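PDB 5VIA: pseudoperoxidase, which binds heme b, its iron held between a histidine and a cysteine, and is related to heme peroxidases, its own peroxidase activity being uncertain. Local coordinates for residues H159-F164 against T175-Y181; T218-V224 against R235-A241. All blocks are in the same frame, centred on the assembly; numbering follows the deposited sequence.

Interaction 1: H159-F164 against T175-Y181; sequences HSVGEF and THTGRRY. With HEM (protoporphyrin IX containing Fe), chain B.
The proximal side of the heme pocket is built where the iron ligand His159 stacks face to face on His176. Their ring centroids lie 3.7 Å apart and the planes are 10° from parallel. His159 carries the metal bond, NE2 to the heme iron at 2.3 Å; Cys60 is the other axial ligand. The ND1 of His159 is hydrogen-bonded to Glu243. With chi1 of -78°, His159 CG lies anti to its carbonyl carbon, which brings NE2 up to the iron and lays one ring face along His176. On the other face of His176, Phe164 comes in edge-to-face, the planes at 55°. Phe164 CZ is 3.7 Å from His176 NE2. A heme propionate carbon, CAA, sits over the centre of one Phe164 face.

Beyond the rings, the two segments are tied by a backbone bond from Gly162 N to Arg180 O. Arg180 NH1 meets Glu163 OE2 at 2.9 Å in a salt bridge. The bond uses the syn side of the carboxylate, though well out of its plane, and lies close to the guanidinium plane. Glu163 N also donates to heme propionate O2D, 3.0 Å away. Water 1 links His159 O, Thr177 OG1 and Arg179 O, donating to both carbonyls. Water 2 donates to Val161 O at 2.6 Å and pairs with His176 ND1.

The iron at NE2 and Glu243 at ND1 fix the rotation of the His159 ring. His176, with water 2 and water 3 at its ND1, lies between that ring and Phe164. The carboxylate of Glu243 probably increases the electron donation of His159 to the iron, as the proximal aspartate does in related heme peroxidases. Waters 1 and 2 bridge backbone carbonyls of His159-Phe164 to Thr175-Tyr181, where the two segments make few direct bonds.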
loop_
_atom_site.group_PDB
_atom_site.type_symbol
_atom_site.label_atom_id
_atom_site.label_comp_id
_atom_site.label_asym_id
_atom_site.label_seq_id
_atom_site.Cartn_x
_atom_site.Cartn_y
_atom_site.Cartn_z
ATOM N N HIS A 159 -5.892 -2.457 -1.737
ATOM C CA HIS A 159 -6.877 -2.766 -0.685
ATOM C C HIS A 159 -7.664 -4.049 -0.949
ATOM O O HIS A 159 -8.491 -4.472 -0.124
ATOM C CB HIS A 159 -7.829 -1.593 -0.509
ATOM C CG HIS A 159 -7.240 -0.462 0.271
ATOM N ND1 HIS A 159 -7.891 0.740 0.449
ATOM C CD2 HIS A 159 -6.064 -0.356 0.932
ATOM C CE1 HIS A 159 -7.146 1.535 1.191
ATOM N NE2 HIS A 159 -6.034 0.897 1.490
ATOM N N SER A 160 -7.415 -4.677 -2.092
ATOM C CA SER A 160 -8.058 -5.952 -2.376
ATOM C C SER A 160 -7.346 -7.095 -1.641
ATOM O O SER A 160 -7.853 -8.212 -1.606
ATOM C CB SER A 160 -8.085 -6.206 -3.879
ATOM O OG SER A 160 -6.773 -6.407 -4.343
ATOM N N VAL A 161 -6.190 -6.808 -1.035
ATOM C CA VAL A 161 -5.487 -7.805 -0.214
ATOM C C VAL A 161 -5.253 -7.277 1.201
ATOM O O VAL A 161 -5.493 -6.096 1.480
ATOM C CB VAL A 161 -4.116 -8.196 -0.817
ATOM C CG1 VAL A 161 -4.287 -8.886 -2.168
ATOM C CG2 VAL A 161 -3.218 -6.975 -0.947
ATOM N N GLY A 162 -4.769 -8.147 2.082
ATOM C CA GLY A 162 -4.437 -7.757 3.441
ATOM C C GLY A 162 -5.628 -7.707 4.375
ATOM O O GLY A 162 -6.732 -8.099 4.008
ATOM N N GLU A 163 -5.406 -7.227 5.594
ATOM C CA GLU A 163 -6.488 -7.107 6.558
ATOM C C GLU A 163 -6.196 -6.033 7.596
ATOM O O GLU A 163 -5.127 -5.416 7.595
ATOM C CB GLU A 163 -6.730 -8.451 7.253
ATOM C CG GLU A 163 -5.479 -9.092 7.791
ATOM C CD GLU A 163 -5.721 -10.502 8.284
ATOM O OE1 GLU A 163 -6.432 -10.688 9.287
ATOM O OE2 GLU A 163 -5.212 -11.445 7.655
ATOM N N PHE A 164 -7.150 -5.843 8.501
ATOM C CA PHE A 164 -7.044 -4.853 9.566
ATOM C C PHE A 164 -6.351 -5.417 10.800
ATOM O O PHE A 164 -6.499 -6.602 11.115
ATOM C CB PHE A 164 -8.448 -4.341 9.915
ATOM C CG PHE A 164 -8.998 -3.378 8.901
ATOM C CD1 PHE A 164 -9.272 -3.792 7.598
ATOM C CD2 PHE A 164 -9.213 -2.047 9.237
ATOM C CE1 PHE A 164 -9.764 -2.896 6.651
ATOM C CE2 PHE A 164 -9.700 -1.143 8.286
ATOM C CZ PHE A 164 -9.980 -1.577 6.997
ATOM N N THR A 175 -11.509 -6.942 6.616
ATOM C CA THR A 175 -10.710 -6.652 5.429
ATOM C C THR A 175 -11.452 -5.561 4.685
ATOM O O THR A 175 -12.540 -5.187 5.105
ATOM C CB THR A 175 -10.554 -7.895 4.545
ATOM O OG1 THR A 175 -11.847 -8.370 4.151
ATOM C CG2 THR A 175 -9.847 -9.000 5.324
ATOM N N HIS A 176 -10.880 -5.030 3.608
ATOM C CA HIS A 176 -11.591 -4.037 2.816
ATOM C C HIS A 176 -12.701 -4.662 1.960
ATOM O O HIS A 176 -13.773 -4.064 1.791
ATOM C CB HIS A 176 -10.627 -3.283 1.893
ATOM C CG HIS A 176 -9.813 -2.237 2.586
ATOM N ND1 HIS A 176 -8.483 -2.413 2.906
ATOM C CD2 HIS A 176 -10.139 -0.992 3.011
ATOM C CE1 HIS A 176 -8.023 -1.322 3.493
ATOM N NE2 HIS A 176 -9.009 -0.445 3.572
ATOM N N THR A 177 -12.441 -5.848 1.406
ATOM C CA THR A 177 -13.328 -6.421 0.386
ATOM C C THR A 177 -13.797 -7.842 0.675
ATOM O O THR A 177 -14.501 -8.440 -0.140
ATOM C CB THR A 177 -12.660 -6.423 -1.010
ATOM O OG1 THR A 177 -11.631 -7.423 -1.050
ATOM C CG2 THR A 177 -12.067 -5.068 -1.323
ATOM N N GLY A 178 -13.412 -8.391 1.823
ATOM C CA GLY A 178 -13.875 -9.721 2.181
ATOM C C GLY A 178 -12.893 -10.812 1.795
ATOM O O GLY A 178 -13.107 -11.994 2.107
ATOM N N ARG A 179 -11.817 -10.418 1.116
ATOM C CA ARG A 179 -10.774 -11.357 0.710
ATOM C C ARG A 179 -9.398 -10.772 0.978
ATOM O O ARG A 179 -9.245 -9.555 1.165
ATOM C CB ARG A 179 -10.909 -11.743 -0.768
ATOM C CG ARG A 179 -12.191 -12.474 -1.088
ATOM C CD ARG A 179 -12.131 -13.145 -2.447
ATOM N NE ARG A 179 -13.419 -13.743 -2.796
ATOM C CZ ARG A 179 -13.820 -13.985 -4.043
ATOM N NH1 ARG A 179 -13.031 -13.682 -5.069
ATOM N NH2 ARG A 179 -15.012 -14.523 -4.266
ATOM N N ARG A 180 -8.393 -11.641 0.990
ATOM C CA ARG A 180 -7.070 -11.253 1.469
ATOM C C ARG A 180 -5.909 -11.573 0.533
ATOM O O ARG A 180 -4.853 -10.969 0.646
ATOM C CB ARG A 180 -6.800 -11.951 2.808
ATOM C CG ARG A 180 -7.756 -11.558 3.901
ATOM C CD ARG A 180 -7.373 -12.189 5.208
ATOM N NE ARG A 180 -7.656 -13.613 5.215
ATOM C CZ ARG A 180 -7.310 -14.418 6.211
ATOM N NH1 ARG A 180 -6.657 -13.920 7.259
ATOM N NH2 ARG A 180 -7.599 -15.708 6.160
ATOM N N TYR A 181 -6.081 -12.538 -0.363
ATOM C CA TYR A 181 -4.910 -13.124 -1.015
ATOM C C TYR A 181 -4.760 -12.951 -2.529
ATOM O O TYR A 181 -3.812 -13.484 -3.094
ATOM C CB TYR A 181 -4.767 -14.600 -0.628
ATOM C CG TYR A 181 -4.592 -14.810 0.864
ATOM C CD1 TYR A 181 -3.504 -14.260 1.540
ATOM C CD2 TYR A 181 -5.510 -15.555 1.590
ATOM C CE1 TYR A 181 -3.333 -14.456 2.909
ATOM C CE2 TYR A 181 -5.349 -15.759 2.946
ATOM C CZ TYR A 181 -4.262 -15.202 3.601
ATOM O OH TYR A 181 -4.111 -15.402 4.959
HETATM C CHA HEM B . -4.337 -1.476 4.769
HETATM C CHB HEM B . -6.554 2.860 4.565
HETATM C CHC HEM B . -3.617 4.007 0.872
HETATM C CHD HEM B . -1.950 -0.568 0.623
HETATM C C1A HEM B . -5.112 -0.380 5.059
HETATM C C2A HEM B . -5.936 -0.253 6.240
HETATM C C3A HEM B . -6.542 0.929 6.200
HETATM C C4A HEM B . -6.133 1.610 4.974
HETATM C CMA HEM B . -7.516 1.489 7.254
HETATM C CAA HEM B . -6.037 -1.299 7.372
HETATM C CBA HEM B . -4.724 -1.117 8.157
HETATM C CGA HEM B . -4.598 -2.064 9.330
HETATM O O1A HEM B . -5.446 -1.989 10.253
HETATM O O2A HEM B . -3.626 -2.870 9.358
HETATM C C1B HEM B . -5.946 3.586 3.560
HETATM C C2B HEM B . -6.261 4.933 3.143
HETATM C C3B HEM B . -5.445 5.278 2.136
HETATM C C4B HEM B . -4.597 4.123 1.842
HETATM C CMB HEM B . -7.334 5.820 3.792
HETATM C CAB HEM B . -5.487 6.658 1.433
HETATM C CBB HEM B . -4.409 7.194 0.850
HETATM C C1C HEM B . -2.917 2.884 0.469
HETATM C C2C HEM B . -1.974 2.793 -0.654
HETATM C C3C HEM B . -1.515 1.513 -0.708
HETATM C C4C HEM B . -2.155 0.771 0.368
HETATM C CMC HEM B . -1.599 3.994 -1.567
HETATM C CAC HEM B . -0.499 0.805 -1.633
HETATM C CBC HEM B . 0.255 1.452 -2.533
HETATM C C1D HEM B . -2.447 -1.256 1.704
HETATM C C2D HEM B . -2.213 -2.658 1.981
HETATM C C3D HEM B . -2.962 -2.944 3.275
HETATM C C4D HEM B . -3.571 -1.684 3.648
HETATM C CMD HEM B . -1.381 -3.655 1.145
HETATM C CAD HEM B . -3.024 -4.294 4.037
HETATM C CBD HEM B . -1.803 -4.281 4.966
HETATM C CGD HEM B . -1.737 -5.524 5.821
HETATM O O1D HEM B . -0.903 -5.559 6.773
HETATM O O2D HEM B . -2.521 -6.467 5.548
HETATM N NA HEM B . -5.259 0.775 4.297
HETATM N NB HEM B . -4.939 3.119 2.744
HETATM N NC HEM B . -3.001 1.622 1.067
HETATM N ND HEM B . -3.261 -0.717 2.697
HETATM FE FE HEM B . -4.098 1.224 2.759
HETATM O O HOH W 1 -9.733 -6.810 0.760
HETATM O O HOH W 2 -6.133 -3.805 2.566
HETATM O O HOH W 3 -7.967 -5.509 3.697
HETATM O O HOH W 4 -2.902 -13.589 6.308
#

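Interaction 2: T218-V224 against R235-A241; sequences TLRCVYV and RQCVVNA. With HEM (protoporphyrin IX containing Fe), chain B.
Gln236 has CG anti to the backbone N (chi1 175°) and stays extended beyond it, while Tyr223 has CG anti to the carbonyl carbon (chi1 -70°). The two side chains run side by side in the same direction, with Gln236 CB 3.4 Å from Tyr223 CE1 and the amide plane 16° from the ring plane. Gln236 CG also touches Cys221 SG at 3.7 Å. Cys237 and Val222 point to the other side of this antiparallel hairpin, CB to CG1 at 3.9 Å; Val224 CG2 meets Cys237 SG there, and Phe190 of helix 186-194 packs against all three residues.

Hydrogen-bonded pairs Arg220–Val239, Val222–Cys237 and Val224–Arg235 each make two backbone bonds. Ala241 N adds one to Thr218 O at 2.7 Å. The methyl CB of Ala241 lies over one face of the Arg220 guanidinium, 3.6 Å from CZ. Water 5 bridges Thr218 OG1 and Asn240 ND2. Thr218 OG1 is also hydrogen-bonded to Asp57. Asn240 CG packs 3.4 Å from heme methyl CMB.

Six backbone bonds set the register of the hairpin, and a seventh, from Ala241, continues it into helix 241-245. Val56 O and water 5 both accept from Asn240 ND2, which probably keeps the amide turned against the heme methyl.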
loop_
_atom_site.group_PDB
_atom_site.type_symbol
_atom_site.label_atom_id
_atom_site.label_comp_id
_atom_site.label_asym_id
_atom_site.label_seq_id
_atom_site.Cartn_x
_atom_site.Cartn_y
_atom_site.Cartn_z
ATOM N N THR A 218 -13.854 7.632 10.963
ATOM C CA THR A 218 -14.384 7.731 9.612
ATOM C C THR A 218 -14.490 6.366 8.949
ATOM O O THR A 218 -14.756 6.272 7.748
ATOM C CB THR A 218 -13.488 8.623 8.718
ATOM O OG1 THR A 218 -12.343 7.871 8.318
ATOM C CG2 THR A 218 -13.035 9.864 9.481
ATOM N N LEU A 219 -14.266 5.301 9.706
ATOM C CA LEU A 219 -14.382 3.979 9.104
ATOM C C LEU A 219 -15.844 3.637 8.869
ATOM O O LEU A 219 -16.714 3.990 9.672
ATOM C CB LEU A 219 -13.697 2.908 9.944
ATOM C CG LEU A 219 -12.188 3.030 10.165
ATOM C CD1 LEU A 219 -11.677 1.824 10.945
ATOM C CD2 LEU A 219 -11.416 3.187 8.860
ATOM N N ARG A 220 -16.121 2.986 7.746
ATOM C CA ARG A 220 -17.473 2.529 7.475
ATOM C C ARG A 220 -17.450 1.048 7.147
ATOM O O ARG A 220 -16.402 0.484 6.823
ATOM C CB ARG A 220 -18.133 3.346 6.363
ATOM C CG ARG A 220 -18.320 4.825 6.705
ATOM C CD ARG A 220 -19.301 5.476 5.744
ATOM N NE ARG A 220 -19.287 6.938 5.802
ATOM C CZ ARG A 220 -19.386 7.722 4.727
ATOM N NH1 ARG A 220 -19.502 7.182 3.518
ATOM N NH2 ARG A 220 -19.366 9.045 4.850
ATOM N N CYS A 221 -18.614 0.420 7.229
ATOM C CA CYS A 221 -18.660 -1.022 7.342
ATOM C C CYS A 221 -19.851 -1.627 6.612
ATOM O O CYS A 221 -20.966 -1.095 6.667
ATOM C CB CYS A 221 -18.735 -1.381 8.828
ATOM S SG CYS A 221 -18.800 -3.130 9.185
ATOM N N VAL A 222 -19.598 -2.734 5.917
ATOM C CA VAL A 222 -20.665 -3.604 5.445
ATOM C C VAL A 222 -20.337 -5.044 5.839
ATOM O O VAL A 222 -19.163 -5.416 5.922
ATOM C CB VAL A 222 -20.894 -3.487 3.920
ATOM C CG1 VAL A 222 -19.766 -4.141 3.135
ATOM C CG2 VAL A 222 -22.225 -4.102 3.544
ATOM N N TYR A 223 -21.373 -5.829 6.123
ATOM C CA TYR A 223 -21.204 -7.250 6.404
ATOM C C TYR A 223 -21.689 -8.051 5.212
ATOM O O TYR A 223 -22.832 -7.895 4.769
ATOM C CB TYR A 223 -21.955 -7.665 7.673
ATOM C CG TYR A 223 -21.330 -7.120 8.934
ATOM C CD1 TYR A 223 -20.331 -7.821 9.602
ATOM C CD2 TYR A 223 -21.736 -5.898 9.459
ATOM C CE1 TYR A 223 -19.763 -7.322 10.758
ATOM C CE2 TYR A 223 -21.167 -5.389 10.611
ATOM C CZ TYR A 223 -20.183 -6.104 11.253
ATOM O OH TYR A 223 -19.628 -5.593 12.406
ATOM N N VAL A 224 -20.813 -8.902 4.692
ATOM C CA VAL A 224 -21.086 -9.618 3.453
ATOM C C VAL A 224 -21.041 -11.120 3.714
ATOM O O VAL A 224 -20.155 -11.604 4.417
ATOM C CB VAL A 224 -20.062 -9.228 2.359
ATOM C CG1 VAL A 224 -20.387 -9.911 1.052
ATOM C CG2 VAL A 224 -20.055 -7.723 2.158
ATOM N N ARG A 235 -18.825 -11.756 6.713
ATOM C CA ARG A 235 -17.485 -11.185 6.810
ATOM C C ARG A 235 -17.616 -9.673 6.974
ATOM O O ARG A 235 -18.398 -9.032 6.266
ATOM C CB ARG A 235 -16.694 -11.481 5.526
ATOM C CG ARG A 235 -16.630 -12.953 5.148
ATOM C CD ARG A 235 -15.380 -13.615 5.706
ATOM N NE ARG A 235 -14.178 -13.175 4.989
ATOM C CZ ARG A 235 -13.164 -13.981 4.680
ATOM N NH1 ARG A 235 -13.214 -15.264 5.029
ATOM N NH2 ARG A 235 -12.105 -13.514 4.026
ATOM N N GLN A 236 -16.856 -9.098 7.897
ATOM C CA GLN A 236 -16.912 -7.665 8.125
ATOM C C GLN A 236 -15.967 -7.002 7.140
ATOM O O GLN A 236 -14.777 -7.328 7.095
ATOM C CB GLN A 236 -16.526 -7.333 9.576
ATOM C CG GLN A 236 -16.429 -5.835 9.897
ATOM C CD GLN A 236 -16.049 -5.575 11.343
ATOM O OE1 GLN A 236 -15.335 -6.367 11.962
ATOM N NE2 GLN A 236 -16.556 -4.481 11.903
ATOM N N CYS A 237 -16.510 -6.099 6.329
ATOM C CA CYS A 237 -15.728 -5.395 5.325
ATOM C C CYS A 237 -15.741 -3.909 5.642
ATOM O O CYS A 237 -16.808 -3.321 5.864
ATOM C CB CYS A 237 -16.296 -5.659 3.933
ATOM S SG CYS A 237 -16.409 -7.410 3.547
ATOM N N VAL A 238 -14.555 -3.311 5.666
ATOM C CA VAL A 238 -14.366 -1.988 6.253
ATOM C C VAL A 238 -13.609 -1.093 5.278
ATOM O O VAL A 238 -12.611 -1.519 4.696
ATOM C CB VAL A 238 -13.594 -2.090 7.591
ATOM C CG1 VAL A 238 -13.410 -0.729 8.209
ATOM C CG2 VAL A 238 -14.334 -3.014 8.578
ATOM N N VAL A 239 -14.096 0.133 5.079
ATOM C CA VAL A 239 -13.473 1.086 4.153
ATOM C C VAL A 239 -13.580 2.492 4.744
ATOM O O VAL A 239 -14.582 2.823 5.377
ATOM C CB VAL A 239 -14.164 1.068 2.760
ATOM C CG1 VAL A 239 -13.493 2.044 1.801
ATOM C CG2 VAL A 239 -14.145 -0.330 2.157
ATOM N N ASN A 240 -12.539 3.304 4.567
ATOM C CA ASN A 240 -12.574 4.711 4.975
ATOM C C ASN A 240 -13.728 5.460 4.316
ATOM O O ASN A 240 -14.000 5.252 3.129
ATOM C CB ASN A 240 -11.260 5.403 4.569
ATOM C CG ASN A 240 -10.171 5.243 5.603
ATOM O OD1 ASN A 240 -9.621 4.153 5.773
ATOM N ND2 ASN A 240 -9.833 6.335 6.291
ATOM N N ALA A 241 -14.396 6.337 5.069
ATOM C CA ALA A 241 -15.421 7.211 4.500
ATOM C C ALA A 241 -14.877 7.963 3.288
ATOM O O ALA A 241 -15.564 8.105 2.274
ATOM C CB ALA A 241 -15.941 8.203 5.547
HETATM C CHA HEM B . -4.337 -1.476 4.769
HETATM C CHB HEM B . -6.554 2.860 4.565
HETATM C CHC HEM B . -3.617 4.007 0.872
HETATM C CHD HEM B . -1.950 -0.568 0.623
HETATM C C1A HEM B . -5.112 -0.380 5.059
HETATM C C2A HEM B . -5.936 -0.253 6.240
HETATM C C3A HEM B . -6.542 0.929 6.200
HETATM C C4A HEM B . -6.133 1.610 4.974
HETATM C CMA HEM B . -7.516 1.489 7.254
HETATM C CAA HEM B . -6.037 -1.299 7.372
HETATM C CBA HEM B . -4.724 -1.117 8.157
HETATM C CGA HEM B . -4.598 -2.064 9.330
HETATM O O1A HEM B . -5.446 -1.989 10.253
HETATM O O2A HEM B . -3.626 -2.870 9.358
HETATM C C1B HEM B . -5.946 3.586 3.560
HETATM C C2B HEM B . -6.261 4.933 3.143
HETATM C C3B HEM B . -5.445 5.278 2.136
HETATM C C4B HEM B . -4.597 4.123 1.842
HETATM C CMB HEM B . -7.334 5.820 3.792
HETATM C CAB HEM B . -5.487 6.658 1.433
HETATM C CBB HEM B . -4.409 7.194 0.850
HETATM C C1C HEM B . -2.917 2.884 0.469
HETATM C C2C HEM B . -1.974 2.793 -0.654
HETATM C C3C HEM B . -1.515 1.513 -0.708
HETATM C C4C HEM B . -2.155 0.771 0.368
HETATM C CMC HEM B . -1.599 3.994 -1.567
HETATM C CAC HEM B . -0.499 0.805 -1.633
HETATM C CBC HEM B . 0.255 1.452 -2.533
HETATM C C1D HEM B . -2.447 -1.256 1.704
HETATM C C2D HEM B . -2.213 -2.658 1.981
HETATM C C3D HEM B . -2.962 -2.944 3.275
HETATM C C4D HEM B . -3.571 -1.684 3.648
HETATM C CMD HEM B . -1.381 -3.655 1.145
HETATM C CAD HEM B . -3.024 -4.294 4.037
HETATM C CBD HEM B . -1.803 -4.281 4.966
HETATM C CGD HEM B . -1.737 -5.524 5.821
HETATM O O1D HEM B . -0.903 -5.559 6.773
HETATM O O2D HEM B . -2.521 -6.467 5.548
HETATM N NA HEM B . -5.259 0.775 4.297
HETATM N NB HEM B . -4.939 3.119 2.744
HETATM N NC HEM B . -3.001 1.622 1.067
HETATM N ND HEM B . -3.261 -0.717 2.697
HETATM FE FE HEM B . -4.098 1.224 2.759
HETATM O O HOH W 5 -11.985 8.541 5.759
#

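In the fold
Interaction 1 comes first along the chain, in the loop between helices 149-155 and 186-194. Interaction 2 follows as the hairpin of strands 219-224 and 235-240, the latter running straight into helix 241-245. Their centres are about 11 Å apart, on the same side of the chain's centre, and both touch the heme. They also meet directly: Thr175 O and Val238 N are 2.8 Å apart, a probable hydrogen bond, and Phe164 packs on Val238. Strand 235-240 therefore backs the loop that supplies the proximal ligand. Helix 241-245 then brings Glu243 to the iron ligand. Loop, hairpin and this helix thus adjoin on the His159 side of the heme.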